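Local coordinates for Es1 family protein (Ehrlichia chaffeensis, PDB 3L3B), which is of unproven function but belongs to the DJ-1/PfpI family, with an amidotransferase-like fold and a probable link to isoprenoid biosynthesis, at residues B[28-33]-B[42-47]; B[146-151]-B[170-175]; B[157-162]-B[183-188]; B[54-59]-B[234-239]. All blocks are in the same frame, centred on the assembly; numbering follows the deposited sequence.

Interaction 1: residues B[28-33]-B[42-47]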
loop_
_atom_site.group_PDB
_atom_site.type_symbol
_atom_site.label_atom_id
_atom_site.label_comp_id
_atom_site.label_asym_id
_atom_site.label_seq_id
_atom_site.Cartn_x
_atom_site.Cartn_y
_atom_site.Cartn_z
ATOM N N VAL B 28 3.978 -9.038 -11.353
ATOM C CA VAL B 28 4.126 -7.658 -10.869
ATOM C C VAL B 28 5.544 -7.540 -10.393
ATOM O O VAL B 28 5.969 -8.360 -9.565
ATOM C CB VAL B 28 3.141 -7.325 -9.717
ATOM C CG1 VAL B 28 3.377 -5.872 -9.144
ATOM C CG2 VAL B 28 1.691 -7.537 -10.191
ATOM N N ILE B 29 6.287 -6.551 -10.901
ATOM C CA ILE B 29 7.665 -6.375 -10.519
ATOM C C ILE B 29 7.762 -5.197 -9.553
ATOM O O ILE B 29 7.295 -4.098 -9.826
ATOM C CB ILE B 29 8.601 -6.178 -11.718
ATOM C CG1 ILE B 29 8.640 -7.467 -12.549
ATOM C CG2 ILE B 29 9.986 -5.824 -11.220
ATOM C CD1 ILE B 29 9.323 -7.377 -13.930
ATOM N N LEU B 30 8.425 -5.455 -8.440
ATOM C CA LEU B 30 8.598 -4.498 -7.392
ATOM C C LEU B 30 10.078 -4.173 -7.157
ATOM O O LEU B 30 11.003 -4.970 -7.476
ATOM C CB LEU B 30 7.988 -5.105 -6.123
ATOM C CG LEU B 30 6.506 -5.471 -6.120
ATOM C CD1 LEU B 30 6.114 -6.067 -4.768
ATOM C CD2 LEU B 30 5.682 -4.199 -6.372
ATOM N N ALA B 31 10.301 -2.976 -6.616
ATOM C CA ALA B 31 11.644 -2.462 -6.449
ATOM C C ALA B 31 11.961 -2.087 -5.013
ATOM O O ALA B 31 12.957 -1.428 -4.815
ATOM C CB ALA B 31 11.876 -1.229 -7.348
ATOM N N GLY B 32 11.121 -2.483 -4.040
ATOM C CA GLY B 32 11.312 -2.133 -2.651
ATOM C C GLY B 32 9.946 -1.701 -2.108
ATOM O O GLY B 32 8.918 -1.995 -2.681
ATOM N N CYS B 33 9.920 -1.036 -0.977
ATOM C CA CYS B 33 8.631 -0.675 -0.372
ATOM C C CYS B 33 8.656 0.766 0.086
ATOM O O CYS B 33 8.898 1.061 1.262
ATOM C CB CYS B 33 8.367 -1.629 0.773
ATOM S SG CYS B 33 6.831 -1.353 1.625
ATOM N N ARG B 42 1.241 2.981 -2.966
ATOM C CA ARG B 42 -0.149 3.136 -3.364
ATOM C C ARG B 42 -0.374 2.591 -4.763
ATOM O O ARG B 42 -1.322 1.852 -4.984
ATOM C CB ARG B 42 -0.604 4.580 -3.251
ATOM C CG ARG B 42 -0.530 5.051 -1.832
ATOM C CD ARG B 42 -0.348 6.533 -1.798
ATOM N NE ARG B 42 -0.149 6.986 -0.437
ATOM C CZ ARG B 42 -0.633 8.120 0.048
ATOM N NH1 ARG B 42 -1.332 8.942 -0.719
ATOM N NH2 ARG B 42 -0.373 8.434 1.296
ATOM N N GLU B 43 0.527 2.903 -5.673
ATOM C CA GLU B 43 0.474 2.342 -7.025
ATOM C C GLU B 43 0.503 0.816 -7.031
ATOM O O GLU B 43 -0.251 0.162 -7.819
ATOM C CB GLU B 43 1.564 2.906 -7.939
ATOM C CG GLU B 43 1.530 4.412 -8.071
ATOM C CD GLU B 43 2.722 4.990 -8.868
ATOM O OE1 GLU B 43 3.582 4.220 -9.409
ATOM O OE2 GLU B 43 2.809 6.241 -8.916
ATOM N N ALA B 44 1.349 0.228 -6.202
ATOM C CA ALA B 44 1.407 -1.237 -6.151
ATOM C C ALA B 44 0.122 -1.797 -5.589
ATOM O O ALA B 44 -0.402 -2.728 -6.136
ATOM C CB ALA B 44 2.567 -1.741 -5.338
ATOM N N VAL B 45 -0.377 -1.255 -4.481
ATOM C CA VAL B 45 -1.601 -1.769 -3.898
ATOM C C VAL B 45 -2.750 -1.638 -4.898
ATOM O O VAL B 45 -3.533 -2.578 -5.047
ATOM C CB VAL B 45 -1.958 -1.073 -2.556
ATOM C CG1 VAL B 45 -3.414 -1.395 -2.102
ATOM C CG2 VAL B 45 -0.941 -1.493 -1.500
ATOM N N LEU B 46 -2.829 -0.498 -5.603
ATOM C CA LEU B 46 -3.961 -0.237 -6.505
ATOM C C LEU B 46 -3.905 -1.128 -7.767
ATOM O O LEU B 46 -4.957 -1.552 -8.296
ATOM C CB LEU B 46 -4.079 1.258 -6.817
ATOM C CG LEU B 46 -4.347 2.217 -5.657
ATOM C CD1 LEU B 46 -4.237 3.667 -6.131
ATOM C CD2 LEU B 46 -5.679 1.941 -4.996
ATOM N N VAL B 47 -2.691 -1.400 -8.236
ATOM C CA VAL B 47 -2.453 -2.373 -9.305
ATOM C C VAL B 47 -2.963 -3.769 -8.857
ATOM O O VAL B 47 -3.680 -4.433 -9.598
ATOM C CB VAL B 47 -0.989 -2.428 -9.691
ATOM C CG1 VAL B 47 -0.639 -3.774 -10.398
ATOM C CG2 VAL B 47 -0.634 -1.239 -10.576
#

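Interaction 2: residues B[146-151]-B[170-175]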
loop_
_atom_site.group_PDB
_atom_site.type_symbol
_atom_site.label_atom_id
_atom_site.label_comp_id
_atom_site.label_asym_id
_atom_site.label_seq_id
_atom_site.Cartn_x
_atom_site.Cartn_y
_atom_site.Cartn_z
ATOM N N GLU B 146 11.412 -10.525 -22.274
ATOM C CA GLU B 146 10.766 -11.820 -22.490
ATOM C C GLU B 146 9.267 -11.660 -22.641
ATOM O O GLU B 146 8.658 -12.286 -23.501
ATOM C CB GLU B 146 11.090 -12.846 -21.401
ATOM C CG GLU B 146 12.415 -13.541 -21.593
ATOM C CD GLU B 146 12.595 -14.699 -20.640
ATOM O OE1 GLU B 146 12.099 -15.797 -20.946
ATOM O OE2 GLU B 146 13.213 -14.503 -19.573
ATOM N N PHE B 147 8.675 -10.806 -21.821
ATOM C CA PHE B 147 7.243 -10.494 -21.952
ATOM C C PHE B 147 7.017 -9.818 -23.308
ATOM O O PHE B 147 6.110 -10.198 -24.044
ATOM C CB PHE B 147 6.746 -9.587 -20.835
ATOM C CG PHE B 147 6.295 -10.339 -19.593
ATOM C CD1 PHE B 147 5.008 -10.884 -19.524
ATOM C CD2 PHE B 147 7.164 -10.562 -18.566
ATOM C CE1 PHE B 147 4.585 -11.605 -18.406
ATOM C CE2 PHE B 147 6.755 -11.286 -17.454
ATOM C CZ PHE B 147 5.449 -11.798 -17.383
ATOM N N TYR B 148 7.847 -8.848 -23.645
ATOM C CA TYR B 148 7.665 -8.125 -24.923
ATOM C C TYR B 148 7.832 -9.043 -26.108
ATOM O O TYR B 148 7.006 -9.043 -27.044
ATOM C CB TYR B 148 8.623 -6.943 -25.047
ATOM C CG TYR B 148 8.443 -6.217 -26.342
ATOM C CD1 TYR B 148 7.358 -5.387 -26.537
ATOM C CD2 TYR B 148 9.336 -6.401 -27.392
ATOM C CE1 TYR B 148 7.174 -4.745 -27.751
ATOM C CE2 TYR B 148 9.165 -5.750 -28.623
ATOM C CZ TYR B 148 8.083 -4.923 -28.775
ATOM O OH TYR B 148 7.866 -4.307 -29.982
ATOM N N ASN B 149 8.873 -9.866 -26.094
ATOM C CA ASN B 149 9.069 -10.772 -27.247
ATOM C C ASN B 149 8.001 -11.882 -27.346
ATOM O O ASN B 149 7.749 -12.369 -28.413
ATOM C CB ASN B 149 10.484 -11.355 -27.244
ATOM C CG ASN B 149 11.538 -10.305 -27.559
ATOM O OD1 ASN B 149 12.613 -10.300 -26.959
ATOM N ND2 ASN B 149 11.216 -9.380 -28.475
ATOM N N ALA B 150 7.375 -12.262 -26.228
ATOM C CA ALA B 150 6.230 -13.172 -26.238
ATOM C C ALA B 150 4.875 -12.470 -26.504
ATOM O O ALA B 150 3.850 -13.115 -26.377
ATOM C CB ALA B 150 6.157 -13.961 -24.903
ATOM N N LYS B 151 4.855 -11.180 -26.860
ATOM C CA LYS B 151 3.608 -10.473 -27.263
ATOM C C LYS B 151 2.572 -10.397 -26.139
ATOM O O LYS B 151 1.359 -10.471 -26.365
ATOM C CB LYS B 151 3.000 -11.064 -28.583
ATOM N N ASP B 170 16.190 -0.346 -28.525
ATOM C CA ASP B 170 16.954 -0.937 -29.621
ATOM C C ASP B 170 16.123 -1.822 -30.524
ATOM O O ASP B 170 16.516 -2.073 -31.619
ATOM C CB ASP B 170 18.135 -1.742 -29.096
ATOM C CG ASP B 170 19.109 -0.879 -28.299
ATOM O OD1 ASP B 170 19.428 0.274 -28.745
ATOM O OD2 ASP B 170 19.544 -1.364 -27.239
ATOM N N ILE B 171 14.975 -2.284 -30.055
ATOM C CA ILE B 171 14.127 -3.155 -30.848
ATOM C C ILE B 171 12.727 -2.582 -31.116
ATOM O O ILE B 171 12.009 -3.118 -31.938
ATOM C CB ILE B 171 14.014 -4.579 -30.203
ATOM C CG1 ILE B 171 13.315 -4.517 -28.848
ATOM C CG2 ILE B 171 15.434 -5.261 -30.124
ATOM C CD1 ILE B 171 12.990 -5.900 -28.226
ATOM N N ALA B 172 12.345 -1.488 -30.437
ATOM C CA ALA B 172 11.051 -0.885 -30.654
ATOM C C ALA B 172 11.020 0.602 -30.242
ATOM O O ALA B 172 11.744 1.021 -29.323
ATOM C CB ALA B 172 10.002 -1.672 -29.826
ATOM N N LYS B 173 10.128 1.370 -30.852
ATOM C CA LYS B 173 9.908 2.768 -30.474
ATOM C C LYS B 173 8.495 2.812 -29.884
ATOM O O LYS B 173 7.541 2.780 -30.649
ATOM C CB LYS B 173 10.003 3.649 -31.726
ATOM C CG LYS B 173 9.501 5.098 -31.573
ATOM C CD LYS B 173 9.867 6.033 -32.706
ATOM C CE LYS B 173 11.319 6.412 -32.728
ATOM N NZ LYS B 173 11.488 7.681 -33.553
ATOM N N VAL B 174 8.335 2.743 -28.560
ATOM C CA VAL B 174 7.002 2.532 -28.003
ATOM C C VAL B 174 6.413 3.829 -27.488
ATOM O O VAL B 174 7.122 4.774 -27.177
ATOM C CB VAL B 174 6.919 1.428 -26.920
ATOM C CG1 VAL B 174 7.665 0.143 -27.318
ATOM C CG2 VAL B 174 7.380 1.961 -25.577
ATOM N N LYS B 175 5.095 3.839 -27.399
ATOM C CA LYS B 175 4.341 5.031 -27.083
ATOM C C LYS B 175 3.804 4.891 -25.675
ATOM O O LYS B 175 3.129 3.923 -25.387
ATOM C CB LYS B 175 3.174 5.122 -28.047
ATOM C CG LYS B 175 2.267 6.280 -27.866
ATOM C CD LYS B 175 1.195 6.314 -28.958
ATOM C CE LYS B 175 0.286 5.084 -28.886
ATOM N NZ LYS B 175 -1.143 5.383 -29.176
HETATM O O HOH W 1 9.968 -4.431 -32.590
#

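Interaction 3: residues B[157-162]-B[183-188]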
loop_
_atom_site.group_PDB
_atom_site.type_symbol
_atom_site.label_atom_id
_atom_site.label_comp_id
_atom_site.label_asym_id
_atom_site.label_seq_id
_atom_site.Cartn_x
_atom_site.Cartn_y
_atom_site.Cartn_z
ATOM N N VAL B 157 3.530 2.216 -14.592
ATOM C CA VAL B 157 2.926 3.328 -13.886
ATOM C C VAL B 157 4.019 4.313 -13.453
ATOM O O VAL B 157 5.159 3.928 -13.064
ATOM C CB VAL B 157 2.175 2.815 -12.635
ATOM C CG1 VAL B 157 1.387 3.988 -11.900
ATOM C CG2 VAL B 157 1.264 1.617 -13.015
ATOM N N CYS B 158 3.680 5.576 -13.568
ATOM C CA CYS B 158 4.494 6.672 -13.088
ATOM C C CYS B 158 5.816 6.845 -13.868
ATOM O O CYS B 158 5.771 7.185 -15.028
ATOM C CB CYS B 158 4.700 6.518 -11.593
ATOM S SG CYS B 158 5.131 8.082 -10.934
ATOM N N ILE B 159 6.975 6.625 -13.263
ATOM C CA ILE B 159 8.230 6.713 -14.030
ATOM C C ILE B 159 8.540 5.426 -14.809
ATOM O O ILE B 159 9.357 5.423 -15.751
ATOM C CB ILE B 159 9.419 7.034 -13.103
ATOM C CG1 ILE B 159 10.618 7.580 -13.883
ATOM C CG2 ILE B 159 9.783 5.772 -12.234
ATOM C CD1 ILE B 159 10.365 8.880 -14.728
ATOM N N SER B 160 7.895 4.338 -14.445
ATOM C CA SER B 160 8.193 3.044 -15.079
ATOM C C SER B 160 8.079 3.061 -16.622
ATOM O O SER B 160 8.856 2.358 -17.277
ATOM C CB SER B 160 7.324 1.922 -14.493
ATOM O OG SER B 160 7.719 1.731 -13.106
ATOM N N PRO B 161 7.165 3.874 -17.185
ATOM C CA PRO B 161 7.082 3.897 -18.648
ATOM C C PRO B 161 8.376 4.327 -19.313
ATOM O O PRO B 161 8.695 3.815 -20.386
ATOM C CB PRO B 161 5.928 4.869 -18.927
ATOM C CG PRO B 161 5.033 4.742 -17.768
ATOM C CD PRO B 161 5.971 4.499 -16.569
ATOM N N ALA B 162 9.109 5.256 -18.674
ATOM C CA ALA B 162 10.388 5.761 -19.172
ATOM C C ALA B 162 11.418 4.656 -19.187
ATOM O O ALA B 162 12.174 4.494 -20.166
ATOM C CB ALA B 162 10.897 6.989 -18.287
ATOM N N ASN B 183 10.476 18.127 -20.583
ATOM C CA ASN B 183 11.920 17.943 -20.805
ATOM C C ASN B 183 12.276 17.030 -21.997
ATOM O O ASN B 183 13.442 16.965 -22.391
ATOM C CB ASN B 183 12.563 17.400 -19.528
ATOM C CG ASN B 183 12.363 18.338 -18.326
ATOM O OD1 ASN B 183 11.753 17.961 -17.345
ATOM N ND2 ASN B 183 12.845 19.560 -18.430
ATOM N N GLY B 184 11.283 16.341 -22.564
ATOM C CA GLY B 184 11.517 15.459 -23.735
ATOM C C GLY B 184 12.240 14.169 -23.360
ATOM O O GLY B 184 13.013 13.638 -24.161
ATOM N N LEU B 185 11.972 13.672 -22.150
ATOM C CA LEU B 185 12.594 12.447 -21.652
ATOM C C LEU B 185 12.275 11.215 -22.531
ATOM O O LEU B 185 13.180 10.463 -22.879
ATOM C CB LEU B 185 12.179 12.171 -20.219
ATOM C CG LEU B 185 12.752 10.937 -19.524
ATOM C CD1 LEU B 185 14.273 10.930 -19.598
ATOM C CD2 LEU B 185 12.246 10.846 -18.075
ATOM N N ILE B 186 11.006 11.025 -22.876
ATOM C CA ILE B 186 10.596 9.807 -23.574
ATOM C C ILE B 186 11.231 9.851 -24.980
ATOM O O ILE B 186 11.808 8.874 -25.429
ATOM C CB ILE B 186 9.038 9.644 -23.626
ATOM C CG1 ILE B 186 8.430 9.452 -22.217
ATOM C CG2 ILE B 186 8.611 8.513 -24.590
ATOM C CD1 ILE B 186 9.004 8.307 -21.356
ATOM N N ASP B 187 11.164 11.002 -25.634
ATOM C CA ASP B 187 11.788 11.174 -26.948
ATOM C C ASP B 187 13.290 10.812 -26.864
ATOM O O ASP B 187 13.786 10.019 -27.673
ATOM C CB ASP B 187 11.550 12.593 -27.505
ATOM C CG ASP B 187 12.313 12.859 -28.784
ATOM O OD1 ASP B 187 13.419 13.437 -28.690
ATOM O OD2 ASP B 187 11.820 12.483 -29.879
ATOM N N LYS B 188 13.995 11.379 -25.892
ATOM C CA LYS B 188 15.416 11.077 -25.676
ATOM C C LYS B 188 15.682 9.591 -25.376
ATOM O O LYS B 188 16.727 9.062 -25.720
ATOM C CB LYS B 188 15.974 11.927 -24.518
#

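Interaction 4: residues B[54-59]-B[234-239]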
loop_
_atom_site.group_PDB
_atom_site.type_symbol
_atom_site.label_atom_id
_atom_site.label_comp_id
_atom_site.label_asym_id
_atom_site.label_seq_id
_atom_site.Cartn_x
_atom_site.Cartn_y
_atom_site.Cartn_z
ATOM N N HIS B 54 -10.567 -7.868 -11.478
ATOM C CA HIS B 54 -10.724 -8.482 -12.793
ATOM C C HIS B 54 -10.485 -9.985 -12.777
ATOM O O HIS B 54 -10.357 -10.594 -13.858
ATOM C CB HIS B 54 -9.705 -7.858 -13.747
ATOM C CG HIS B 54 -10.179 -6.606 -14.381
ATOM N ND1 HIS B 54 -9.657 -5.372 -14.079
ATOM C CD2 HIS B 54 -11.156 -6.394 -15.287
ATOM C CE1 HIS B 54 -10.274 -4.451 -14.796
ATOM N NE2 HIS B 54 -11.194 -5.045 -15.530
ATOM N N ASN B 55 -10.450 -10.591 -11.578
ATOM C CA ASN B 55 -10.146 -12.044 -11.417
ATOM C C ASN B 55 -8.855 -12.457 -12.106
ATOM O O ASN B 55 -8.782 -13.529 -12.700
ATOM C CB ASN B 55 -11.286 -12.912 -11.955
ATOM C CG ASN B 55 -12.566 -12.633 -11.261
ATOM O OD1 ASN B 55 -12.562 -12.195 -10.119
ATOM N ND2 ASN B 55 -13.662 -12.824 -11.941
ATOM N N VAL B 56 -7.862 -11.566 -12.068
ATOM C CA VAL B 56 -6.528 -11.857 -12.589
ATOM C C VAL B 56 -5.658 -12.165 -11.395
ATOM O O VAL B 56 -5.424 -11.300 -10.517
ATOM C CB VAL B 56 -5.921 -10.684 -13.378
ATOM C CG1 VAL B 56 -4.522 -11.065 -13.871
ATOM C CG2 VAL B 56 -6.834 -10.269 -14.521
ATOM N N ASN B 57 -5.208 -13.411 -11.316
ATOM C CA ASN B 57 -4.344 -13.810 -10.205
ATOM C C ASN B 57 -2.972 -13.186 -10.455
ATOM O O ASN B 57 -2.603 -12.897 -11.622
ATOM C CB ASN B 57 -4.276 -15.351 -10.136
ATOM C CG ASN B 57 -5.566 -15.994 -9.502
ATOM O OD1 ASN B 57 -6.452 -15.297 -8.998
ATOM N ND2 ASN B 57 -5.652 -17.319 -9.540
ATOM N N PHE B 58 -2.189 -12.968 -9.418
ATOM C CA PHE B 58 -0.879 -12.405 -9.671
ATOM C C PHE B 58 0.194 -12.938 -8.767
ATOM O O PHE B 58 -0.078 -13.524 -7.705
ATOM C CB PHE B 58 -0.925 -10.869 -9.566
ATOM C CG PHE B 58 -1.422 -10.360 -8.216
ATOM C CD1 PHE B 58 -0.577 -10.267 -7.148
ATOM C CD2 PHE B 58 -2.731 -9.970 -8.049
ATOM C CE1 PHE B 58 -1.042 -9.821 -5.906
ATOM C CE2 PHE B 58 -3.190 -9.510 -6.827
ATOM C CZ PHE B 58 -2.334 -9.451 -5.765
ATOM N N LYS B 59 1.431 -12.698 -9.202
ATOM C CA LYS B 59 2.633 -13.060 -8.446
ATOM C C LYS B 59 3.633 -11.939 -8.522
ATOM O O LYS B 59 3.934 -11.389 -9.592
ATOM C CB LYS B 59 3.289 -14.339 -9.000
ATOM C CG LYS B 59 2.793 -15.626 -8.418
ATOM C CD LYS B 59 3.467 -16.825 -9.094
ATOM C CE LYS B 59 3.109 -18.144 -8.463
ATOM N NZ LYS B 59 4.073 -19.162 -8.932
ATOM N N SER B 234 -7.753 -1.794 -19.662
ATOM C CA SER B 234 -7.332 -1.807 -21.058
ATOM C C SER B 234 -6.480 -3.023 -21.355
ATOM O O SER B 234 -6.575 -3.610 -22.420
ATOM C CB SER B 234 -6.540 -0.545 -21.390
ATOM O OG SER B 234 -7.345 0.600 -21.182
ATOM N N MET B 235 -5.618 -3.391 -20.425
ATOM C CA MET B 235 -4.811 -4.597 -20.592
ATOM C C MET B 235 -5.699 -5.846 -20.643
ATOM O O MET B 235 -5.551 -6.704 -21.508
ATOM C CB MET B 235 -3.775 -4.737 -19.458
ATOM C CG MET B 235 -2.703 -3.675 -19.476
ATOM S SD MET B 235 -1.650 -3.800 -18.012
ATOM C CE MET B 235 -0.634 -5.176 -18.690
ATOM N N VAL B 236 -6.616 -5.942 -19.700
ATOM C CA VAL B 236 -7.539 -7.070 -19.656
ATOM C C VAL B 236 -8.444 -7.146 -20.920
ATOM O O VAL B 236 -8.678 -8.234 -21.455
ATOM C CB VAL B 236 -8.407 -7.046 -18.363
ATOM C CG1 VAL B 236 -9.449 -8.176 -18.387
ATOM C CG2 VAL B 236 -7.539 -7.138 -17.099
ATOM N N ASN B 237 -8.937 -6.004 -21.405
ATOM C CA ASN B 237 -9.805 -5.994 -22.575
ATOM C C ASN B 237 -8.998 -6.409 -23.793
ATOM O O ASN B 237 -9.519 -7.047 -24.716
ATOM C CB ASN B 237 -10.373 -4.605 -22.867
ATOM C CG ASN B 237 -11.271 -4.081 -21.774
ATOM O OD1 ASN B 237 -11.601 -2.895 -21.777
ATOM N ND2 ASN B 237 -11.652 -4.935 -20.820
ATOM N N TYR B 238 -7.734 -6.015 -23.810
ATOM C CA TYR B 238 -6.855 -6.429 -24.882
ATOM C C TYR B 238 -6.735 -7.957 -24.947
ATOM O O TYR B 238 -6.691 -8.509 -26.036
ATOM C CB TYR B 238 -5.468 -5.785 -24.776
ATOM C CG TYR B 238 -4.602 -6.230 -25.905
ATOM C CD1 TYR B 238 -4.580 -5.515 -27.102
ATOM C CD2 TYR B 238 -3.887 -7.424 -25.826
ATOM C CE1 TYR B 238 -3.825 -5.948 -28.179
ATOM C CE2 TYR B 238 -3.125 -7.865 -26.896
ATOM C CZ TYR B 238 -3.100 -7.125 -28.069
ATOM O OH TYR B 238 -2.335 -7.544 -29.131
ATOM N N LEU B 239 -6.683 -8.630 -23.798
ATOM C CA LEU B 239 -6.624 -10.095 -23.753
ATOM C C LEU B 239 -8.009 -10.791 -23.831
ATOM O O LEU B 239 -8.210 -11.844 -23.196
ATOM C CB LEU B 239 -5.950 -10.541 -22.467
ATOM C CG LEU B 239 -4.577 -9.978 -22.130
ATOM C CD1 LEU B 239 -4.282 -10.267 -20.697
ATOM C CD2 LEU B 239 -3.540 -10.588 -23.088
#

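Interaction 1: residues B[28-33]-B[42-47]
Two aliphatic pairs carry this contact: Leu30 meets Ala44, and Val28 meets Val47. The closer one brings Leu30 CD2 to 4.1 Å from Ala44 CB, and it lies where the backbones also come nearest, with Leu30 CA 8.0 Å from Ala44 CA. Ala44 projects from the helix toward segment 28-33. The start of the Leu30 side chain does not aim at the helix, but with CG anti to the carbonyl carbon (chi1 -60°) and CD1 taking the extended direction, the CD2 branch is left to meet the alanine methyl. At the other pair both side chains start out toward each other, yet the methyls remain a loose 4.4 Å apart, from Val28 CG2 to Val47 CG1. The spacing explains the match: Val28 and Leu30 are alternate residues on one side of the chain, while Ala44 and Val47 are about one helical turn apart. Within 28-33 Leu30 CD2 also rests 4.0 Å from Val28 CG1, which makes the apolar surface offered to the helix continuous. All four touching residues are buried, though they bury just 106 Å² between them. The arrangement is the strand-to-helix packing of a beta-alpha-beta unit, formed by strand 24-29, helix 41-53 and strand 56-62. One residue before Ala44, Glu43 takes no part in the contact and hydrogen-bonds Gly115 N and Tyr215 N. Strand 24-29 lies between strands 56-62 and 110-113, helix 85-92 places Ile92 against Ala44, and helix 221-238 packs on Leu46, while Val45 meets Val45 of the second subunit.

Interaction 2: residues B[146-151]-B[170-175]
The backbones stay well apart, with Tyr148 CA 9.8 Å from Ala172 CA, so side chains bridge the end of helix 138-149 and the loop that leads to strand 175-176. The helix ends in a Schellman motif: Lys151, with positive phi, is its C-prime residue, and its N is 3.0 Å from Tyr148 O. Within the last turn of the helix Tyr148 reaches out with CG anti to the backbone N (chi1 180°), which extends the ring toward the loop. Ile171 and Tyr148 run past each other in opposite directions, and Ile171 CD1 approaches the ring obliquely, near CD2 and CE2, 3.8 Å from Tyr148 CD2. Ala172 comes obliquely to the phenol end, its CB 3.4 Å from Tyr148 OH. On the Ile171 side, CG1 occupies the crowded position between the backbone N and carbonyl carbon (chi1 65°), from which CD1 can touch both Tyr148 and Asn149. The phenol oxygen finds its main polar partner in Asn207 OD1. Helix 160-168 contributes Leu168 to the packing on Tyr148. This is a surface contact of the DJ-1/PfpI alpha/beta fold, joining the C-terminal end of helix 138-149 to the loop after helix 160-168. A water may bridge Ile171 O and Tyr148 OH, though the first distance is too short to trust and the second bond is weak. The amide nitrogen Asn149 ND2 lies 3.9 Å from Ile171 CD1, a van der Waals contact.

Interaction 3: residues B[157-162]-B[183-188]
No flat side chain takes part where Ala162 and Ile159 meet Leu185 and Ile186, so there are no stacked faces or edges between the two segments; the Phe127 side chain touches both Ile159 and Leu185. Ile186 CD1 makes the closest approach, lying 3.6 Å from Ala162 CA and 3.8 Å from Ala162 CB. Its CG1 is anti to the carbonyl carbon (chi1 -65°), and a folded chi2 of -54° turns the terminal methyl onto the alanine. Leu185 CD2 reaches the same methyl from the preceding position, 4.1 Å from Ala162 CB, and lies 4.3 Å from Ile159 CD1. Both methyls meet Ala162 CB, and its small side chain is consistent with the close approach of Ala162 CA and Ile186 CA, 6.0 Å. Asp181 accepts bonds from the N-H groups of Leu185 and Ile186 at the start of helix 185-189. Before helix 160-168, Cys158 has positive phi in a type II' turn from Val157 to Ser160, consistent with the nucleophile elbow of DJ-1/PfpI proteins. Across the two segments the contact is aliphatic and nondirectional, resting on the fit of methyl groups, while directional bonds at the helix start come from Asp181.

Interaction 4: residues B[54-59]-B[234-239]
Val236 presses its CG2 methyl onto one face of the His54 ring, and this is the tight part of the contact. The methyl lies 4.0 Å from the ring centroid and 19° off the ring normal, a CH-pi geometry, with its nearest atom His54 CG at 3.8 Å. The other branch also takes part: Val236 CG1 is 4.0 Å from His54 CD2. The same CG2 meets Val56 tip to tip, 4.1 Å from Val56 CG2, so one methyl serves both residues of the opposing segment. It can do so because Val236 CG1 is anti to the backbone N (chi1 175°), leaving CG2 beside that N and turned to both. His54 ND1 bonds to Glu50 O one helical turn back, which helps fix the ring's rotation and hence the face it offers. The loose side begins one residue along the helix, where exposed Asn237 keeps its ND2 5.3 Å from His54 NE2. On the other segment Asn55 is also exposed; its positive phi makes it the C-prime residue of a Schellman motif ending helix 41-53. Buried Val56 also packs on Leu24 and Ser26 of strand 24-29. The contact joins the turn from helix 41-53 into strand 56-62 with the end of helix 221-238, placing both helices in one layer against the sheet, as in the alpha/beta sandwich of the DJ-1/PfpI fold.

Interactions 1 and 4, with centres 16 Å apart, share the beta-alpha-beta unit of strand 24-29, helix 41-53 and strand 56-62, and they are joined by a probable hydrogen bond from Val28 N to Lys59 O. Interaction 1 closes first along the chain; interaction 4 then spans the later course, enclosing interactions 2 and 3, whose segments alternate around helix 160-168. Centres of 2 and 3 are 16 Å apart and they do not touch. Interaction 1 does touch 3: Glu43 OE2 packs 3.3 Å from Cys158 CB, an acid-cysteine pairing consistent with the family's reactive site, so the unit supplying Glu43 meets the turn carrying Cys158.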